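Local coordinates for protein putative transcriptional regulator (MarR/EmrR family) (Acinetobacter sp. ADP1, PDB 3NRV) that probably binds DNA as a dimer through a winged helix-turn-helix domain and regulates transcription, at residues N87-E91 against D92-Y96; E106-E109 against V110-F114; A52-S56 against V57-S61. One frame throughout, in Å; residues are numbered along the deposited sequence.

Contact 1. Residues N87-E91 against D92-Y96; sequences NGHSE and DKRTY. With SO4 (sulfate ion), chain N.
His-89 and Asp-92 are the ends of a type I beta turn, in which Asp-92 N donates to His-89 O over 3.1 Å, and the chain then folds back until Tyr-96 lies beside Gly-88. This is the loop between strands 84-87 and 97-100, the wing of the winged helix-turn-helix fold. The side chains of His-89 and Arg-94 carry the contact. The guanidinium lies flat on one face of the imidazole, with the planes at 25° and CZ offset toward the rim of the ring. Arg-94 CD follows over the same face and makes a CH-pi contact, 4.2 Å from the His-89 ring centroid. The bend of the arginine chain at chi3 (-66°) turns the guanidinium onto the ring. Over the opposite face sits Asn-87 OD1. Asn-87 OD1 also accepts from His-89 N at 3.0 Å, which makes an Asx turn. The two nitrogens of the imidazole point to different partners. His-89 ND1 gives a weak bond to Asp-92 OD2, 3.3 Å away. His-89 NE2 donates to O1 of a sulfate ion at 3.0 Å, and this oxygen lies at the ring edge, in plane. Arg-94 NH2 donates to O3 of the same ion at 2.8 Å. A water joins His-89 O to Arg-94 O. Protons on both ring nitrogens would make the histidine cationic. Asp-92 and the sulfate would probably favour that form and offset the charge of the stacked guanidinium. The ion probably came from the crystallisation liquor, but its binding is consistent with a wing surface that favours anions.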
# COMPACT_ATOMS: atom_id res chain seq x y z
N ASN C 87 -24.85 -2.31 -5.65
CA ASN C 87 -25.77 -3.08 -6.46
C ASN C 87 -26.31 -4.22 -5.61
O ASN C 87 -25.58 -5.15 -5.28
CB ASN C 87 -25.08 -3.62 -7.70
CG ASN C 87 -26.02 -4.36 -8.62
OD1 ASN C 87 -27.14 -4.71 -8.23
ND2 ASN C 87 -25.58 -4.61 -9.85
N GLY C 88 -27.59 -4.13 -5.25
CA GLY C 88 -28.18 -5.09 -4.33
C GLY C 88 -28.41 -6.46 -4.92
O GLY C 88 -28.44 -7.46 -4.19
N HIS C 89 -28.55 -6.53 -6.24
CA HIS C 89 -28.93 -7.77 -6.89
C HIS C 89 -30.13 -8.36 -6.15
O HIS C 89 -30.13 -9.54 -5.78
CB HIS C 89 -27.77 -8.76 -6.89
CG HIS C 89 -26.65 -8.39 -7.81
ND1 HIS C 89 -26.81 -8.32 -9.18
CD2 HIS C 89 -25.36 -8.06 -7.56
CE1 HIS C 89 -25.66 -7.96 -9.73
NE2 HIS C 89 -24.77 -7.80 -8.77
N SER C 90 -31.14 -7.53 -5.92
CA SER C 90 -32.30 -7.92 -5.12
C SER C 90 -32.95 -9.21 -5.64
O SER C 90 -33.30 -10.10 -4.85
CB SER C 90 -33.32 -6.79 -5.08
OG SER C 90 -33.69 -6.39 -6.39
N GLU C 91 -33.09 -9.32 -6.95
CA GLU C 91 -33.77 -10.47 -7.54
C GLU C 91 -32.82 -11.56 -8.06
O GLU C 91 -33.13 -12.25 -9.02
CB GLU C 91 -34.71 -10.03 -8.66
CG GLU C 91 -35.74 -9.00 -8.23
CD GLU C 91 -36.96 -8.96 -9.14
OE1 GLU C 91 -37.48 -7.86 -9.39
OE2 GLU C 91 -37.39 -10.05 -9.60
N ASP C 92 -31.66 -11.71 -7.40
CA ASP C 92 -30.68 -12.71 -7.81
C ASP C 92 -30.19 -13.55 -6.63
O ASP C 92 -30.11 -13.06 -5.50
CB ASP C 92 -29.48 -12.06 -8.50
CG ASP C 92 -29.84 -11.40 -9.82
OD1 ASP C 92 -30.86 -11.79 -10.43
OD2 ASP C 92 -29.09 -10.50 -10.25
N LYS C 93 -29.86 -14.81 -6.89
CA LYS C 93 -29.35 -15.71 -5.86
C LYS C 93 -27.87 -15.43 -5.61
O LYS C 93 -27.02 -16.32 -5.71
CB LYS C 93 -29.57 -17.17 -6.24
CG LYS C 93 -31.04 -17.57 -6.29
CD LYS C 93 -31.22 -19.03 -6.68
CE LYS C 93 -32.69 -19.41 -6.73
NZ LYS C 93 -32.89 -20.85 -7.06
N ARG C 94 -27.58 -14.18 -5.26
CA ARG C 94 -26.22 -13.72 -5.05
C ARG C 94 -26.19 -12.51 -4.11
O ARG C 94 -27.20 -11.83 -3.92
CB ARG C 94 -25.59 -13.36 -6.39
CG ARG C 94 -26.54 -12.58 -7.28
CD ARG C 94 -25.94 -12.30 -8.63
NE ARG C 94 -24.80 -11.39 -8.54
CZ ARG C 94 -24.29 -10.72 -9.56
NH1 ARG C 94 -24.84 -10.83 -10.77
NH2 ARG C 94 -23.25 -9.92 -9.38
N THR C 95 -25.03 -12.24 -3.53
CA THR C 95 -24.89 -11.11 -2.64
C THR C 95 -24.88 -9.76 -3.36
O THR C 95 -24.89 -9.67 -4.59
CB THR C 95 -23.62 -11.26 -1.80
OG1 THR C 95 -22.47 -10.86 -2.56
CG2 THR C 95 -23.48 -12.70 -1.39
N TYR C 96 -24.89 -8.69 -2.57
CA TYR C 96 -24.74 -7.35 -3.10
C TYR C 96 -23.39 -7.27 -3.82
O TYR C 96 -22.51 -8.11 -3.63
CB TYR C 96 -24.77 -6.35 -1.95
CG TYR C 96 -23.47 -6.30 -1.18
CD1 TYR C 96 -22.55 -5.28 -1.43
CD2 TYR C 96 -23.16 -7.26 -0.23
CE1 TYR C 96 -21.35 -5.23 -0.73
CE2 TYR C 96 -21.95 -7.21 0.47
CZ TYR C 96 -21.05 -6.18 0.21
OH TYR C 96 -19.84 -6.10 0.88
S SO4 N . -21.18 -7.26 -10.84
O1 SO4 N . -22.26 -6.69 -10.03
O2 SO4 N . -19.92 -7.21 -10.11
O3 SO4 N . -21.50 -8.64 -11.21
O4 SO4 N . -21.04 -6.48 -12.07
O HOH W 1 -29.27 -10.37 -3.35

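Contact 2. Residues E106-E109 against V110-F114; sequences ELYE and VASDF
Residues 106-109 and 110-114 form one unbroken run of alpha helix, with successive i to i+4 backbone bonds. Val-110 N donates to Glu-106 O, Ala-111 N to Leu-107 O at 2.7 Å, and Ser-112 N to Tyr-108 O. On one side of the helix Ser-112 sits one turn after Tyr-108. Ser-112 CB lies over a face of the Tyr-108 ring, 4.0 Å from its centroid and 16° off the normal, a CH-pi contact displaced toward the CZ rim. Tyr-108 CG is anti to the backbone N (chi1 178°), which swings the ring forward over Ser-112. The hydroxyl of Ser-112 turns back to the helix backbone, where Ser-112 OG is modelled 2.8 Å from Tyr-108 O. Its exact place is less sure. If it is right, that carbonyl takes two bonds from one residue. This is the long helix 102-122, which follows the wing and runs from the DNA-binding part of the MarR fold toward the dimerisation helices. Tyr-108 packs on Ile-46 and Ser-50 of helix 40-51, and its OH receives weak bonds from Lys-6 N and Ile-7 N of the second subunit. Asp-113 OD1 forms a salt bridge with Lys-6 of the second subunit. On the apolar side, Leu-107 CD1 lies 4.3 Å from Ala-111 CB and 4.4 Å from Val-110 CG2. Ala-111 also meets Trp-43 and Phe-36, and Val-110 meets Phe-36. Val-110 CG2 stands 3.4 Å from Leu-107 O, alongside the backbone of the preceding turn.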
# COMPACT_ATOMS: atom_id res chain seq x y z
N GLU C 106 -15.95 6.48 -16.43
CA GLU C 106 -15.28 7.55 -17.20
C GLU C 106 -13.97 7.92 -16.49
O GLU C 106 -12.93 8.07 -17.12
CB GLU C 106 -16.15 8.79 -17.28
CG GLU C 106 -17.40 8.64 -18.13
CD GLU C 106 -18.38 9.78 -17.88
OE1 GLU C 106 -18.20 10.50 -16.89
OE2 GLU C 106 -19.34 9.95 -18.65
N LEU C 107 -14.04 8.04 -15.17
CA LEU C 107 -12.84 8.32 -14.38
C LEU C 107 -11.78 7.25 -14.65
O LEU C 107 -10.61 7.55 -14.95
CB LEU C 107 -13.18 8.40 -12.89
CG LEU C 107 -11.99 8.59 -11.94
CD1 LEU C 107 -11.16 9.82 -12.35
CD2 LEU C 107 -12.47 8.71 -10.51
N TYR C 108 -12.20 5.98 -14.61
CA TYR C 108 -11.24 4.91 -14.84
C TYR C 108 -10.62 5.03 -16.23
O TYR C 108 -9.41 4.86 -16.41
CB TYR C 108 -11.89 3.53 -14.68
CG TYR C 108 -10.91 2.43 -14.98
CD1 TYR C 108 -9.99 2.02 -14.03
CD2 TYR C 108 -10.88 1.84 -16.24
CE1 TYR C 108 -9.05 1.03 -14.32
CE2 TYR C 108 -9.96 0.85 -16.54
CZ TYR C 108 -9.06 0.44 -15.58
OH TYR C 108 -8.16 -0.55 -15.90
N GLU C 109 -11.47 5.33 -17.21
CA GLU C 109 -11.05 5.48 -18.59
C GLU C 109 -9.95 6.53 -18.68
O GLU C 109 -8.90 6.27 -19.25
CB GLU C 109 -12.26 5.88 -19.45
CG GLU C 109 -11.96 6.09 -20.93
CD GLU C 109 -13.19 6.60 -21.70
OE1 GLU C 109 -14.29 6.72 -21.10
OE2 GLU C 109 -13.06 6.90 -22.90
N VAL C 110 -10.17 7.70 -18.09
CA VAL C 110 -9.15 8.75 -18.16
C VAL C 110 -7.95 8.56 -17.22
O VAL C 110 -6.83 8.92 -17.58
CB VAL C 110 -9.76 10.19 -18.05
CG1 VAL C 110 -10.81 10.42 -19.15
CG2 VAL C 110 -10.35 10.45 -16.67
N ALA C 111 -8.16 8.02 -16.02
CA ALA C 111 -7.06 7.91 -15.06
C ALA C 111 -6.18 6.68 -15.32
O ALA C 111 -5.03 6.64 -14.87
CB ALA C 111 -7.57 7.88 -13.62
N SER C 112 -6.71 5.68 -16.02
CA SER C 112 -5.92 4.47 -16.25
C SER C 112 -4.69 4.76 -17.11
O SER C 112 -3.63 4.17 -16.91
CB SER C 112 -6.78 3.34 -16.84
OG SER C 112 -7.42 3.75 -18.03
N ASP C 113 -4.79 5.72 -18.02
CA ASP C 113 -3.63 6.11 -18.83
C ASP C 113 -2.48 6.63 -17.96
O ASP C 113 -1.31 6.34 -18.20
CB ASP C 113 -4.02 7.20 -19.82
CG ASP C 113 -5.17 6.78 -20.70
OD1 ASP C 113 -5.12 5.65 -21.22
OD2 ASP C 113 -6.12 7.57 -20.87
N PHE C 114 -2.84 7.40 -16.95
CA PHE C 114 -1.90 7.95 -15.99
C PHE C 114 -1.28 6.82 -15.15
O PHE C 114 -0.07 6.81 -14.93
CB PHE C 114 -2.64 8.95 -15.14
CG PHE C 114 -1.79 9.69 -14.14
CD1 PHE C 114 -0.84 10.61 -14.55
CD2 PHE C 114 -2.00 9.51 -12.78
CE1 PHE C 114 -0.08 11.33 -13.62
CE2 PHE C 114 -1.25 10.24 -11.84
CZ PHE C 114 -0.29 11.14 -12.27

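Contact 3. Residues A52-S56 against V57-S61; sequences ASDCS and VQKIS. With SO4 (sulfate ion), chain N.
The contact is the N-terminal cap of helix 57-64, with the loop that leads into it from helix 40-51. In the MarR fold this helix is the first of the helix-turn-helix pair. Ser-56 is the N-cap residue. Ser-56 OG accepts from Lys-59 N at 3.0 Å in a nearly straight bond, with an angle of 165° at the hydrogen. The hydroxyl oxygen sits between the backbone N and the carbonyl carbon (chi1 55°), and this turn brings it over the first turn of the helix. Ser-56 O accepts from Ile-60 N at 3.1 Å, the first i to i+4 bond. Lys-59 then sends its side chain back along the loop. The chain is extended throughout and passes Cys-55 and the Ala-52 methyl, with Lys-59 CE 4.0 Å from Ala-52 CB. Lys-59 NZ donates to Ser-53 O at 2.9 Å, in the carbonyl plane. Lys-59 NZ also makes a salt bridge to Asp-54 OD2 at 3.3 Å, its hydrogen bond weak, where the two side chains cross at a slant. Two oxygens of the loop thus share one ammonium group, which fastens residues 53 and 54 to the helix start. On the inner side Cys-55 CB touches Ile-60 CG1 at 3.9 Å. Asp-54 N points to O2 of the sulfate ion, but the modelled separation is very short and so doubtful. Helix 40-51 lies against Cys-55 and Ile-60 through Leu-49. Helix 68-80 meets Val-57 and Ile-60 through Val-71. Strand 97-100 bonds to the loop through the backbones of Cys-55 and Ile-98.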
# COMPACT_ATOMS: atom_id res chain seq x y z
N ALA C 52 -13.05 -6.46 -12.14
CA ALA C 52 -13.62 -7.66 -11.58
C ALA C 52 -15.12 -7.59 -11.46
O ALA C 52 -15.73 -6.51 -11.48
CB ALA C 52 -12.97 -7.99 -10.23
N SER C 53 -15.69 -8.77 -11.33
CA SER C 53 -17.12 -8.92 -11.16
C SER C 53 -17.41 -9.28 -9.70
O SER C 53 -16.55 -9.82 -8.99
CB SER C 53 -17.63 -10.02 -12.09
OG SER C 53 -16.60 -10.95 -12.40
N ASP C 54 -18.64 -8.96 -9.29
CA ASP C 54 -19.13 -9.25 -7.95
C ASP C 54 -18.13 -8.82 -6.89
O ASP C 54 -17.70 -9.62 -6.05
CB ASP C 54 -19.51 -10.72 -7.80
CG ASP C 54 -18.64 -11.65 -8.64
OD1 ASP C 54 -19.10 -12.08 -9.72
OD2 ASP C 54 -17.50 -11.95 -8.22
N CYS C 55 -17.75 -7.54 -6.93
CA CYS C 55 -16.89 -7.00 -5.90
C CYS C 55 -17.67 -6.67 -4.65
O CYS C 55 -18.32 -5.63 -4.58
CB CYS C 55 -16.16 -5.76 -6.41
SG CYS C 55 -14.91 -6.26 -7.60
N SER C 56 -17.62 -7.56 -3.67
CA SER C 56 -18.07 -7.23 -2.32
C SER C 56 -16.93 -6.51 -1.64
O SER C 56 -15.81 -6.48 -2.16
CB SER C 56 -18.34 -8.52 -1.55
OG SER C 56 -17.16 -9.32 -1.59
N VAL C 57 -17.18 -5.96 -0.46
CA VAL C 57 -16.11 -5.38 0.34
C VAL C 57 -15.06 -6.44 0.64
O VAL C 57 -13.85 -6.17 0.60
CB VAL C 57 -16.65 -4.75 1.63
CG1 VAL C 57 -15.54 -4.39 2.58
CG2 VAL C 57 -17.49 -3.52 1.29
N GLN C 58 -15.51 -7.67 0.94
CA GLN C 58 -14.57 -8.77 1.17
C GLN C 58 -13.63 -8.99 -0.02
O GLN C 58 -12.42 -9.11 0.15
CB GLN C 58 -15.32 -10.08 1.44
CG GLN C 58 -14.40 -11.26 1.72
CD GLN C 58 -13.64 -11.11 3.02
OE1 GLN C 58 -12.41 -10.94 3.03
NE2 GLN C 58 -14.36 -11.15 4.14
N LYS C 59 -14.19 -9.09 -1.21
CA LYS C 59 -13.36 -9.34 -2.39
C LYS C 59 -12.36 -8.19 -2.65
O LYS C 59 -11.20 -8.45 -3.00
CB LYS C 59 -14.22 -9.60 -3.63
CG LYS C 59 -13.39 -9.88 -4.88
CD LYS C 59 -14.25 -10.34 -6.05
CE LYS C 59 -13.40 -10.67 -7.27
NZ LYS C 59 -14.22 -11.38 -8.31
N ILE C 60 -12.79 -6.95 -2.45
CA ILE C 60 -11.88 -5.81 -2.66
C ILE C 60 -10.74 -5.86 -1.64
O ILE C 60 -9.56 -5.68 -1.98
CB ILE C 60 -12.65 -4.45 -2.61
CG1 ILE C 60 -13.69 -4.37 -3.73
CG2 ILE C 60 -11.69 -3.26 -2.69
CD1 ILE C 60 -14.78 -3.33 -3.46
N SER C 61 -11.07 -6.15 -0.39
CA SER C 61 -10.06 -6.29 0.66
C SER C 61 -9.07 -7.42 0.37
O SER C 61 -7.86 -7.27 0.56
CB SER C 61 -10.75 -6.51 2.03
OG SER C 61 -9.81 -6.75 3.05
S SO4 N . -21.18 -7.26 -10.84
O1 SO4 N . -22.26 -6.69 -10.03
O2 SO4 N . -19.92 -7.21 -10.11
O3 SO4 N . -21.50 -8.64 -11.21
O4 SO4 N . -21.04 -6.48 -12.07

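How the contacts relate
Along the chain, contact 3 comes first, at the junction of the 52-56 loop with helix 57-64. Contact 1 follows after helix 68-80 and closes the loop between strands 84-87 and 97-100. Contact 2 comes last, on helix 102-122. The three lie in series, and none nests within or crosses another. Contacts 1 and 3 touch: Tyr-96 OH bonds to Val-57 N at the start of helix 57-64, Arg-94 packs on Asp-54, and both contacts meet the same sulfate ion. They therefore join the wing to the helix-turn-helix. Contact 2 stands apart, its nearest atoms about 9 Å from contact 3 and about 16 Å from contact 1. It faces helices 13-36 and 40-51 and the second subunit.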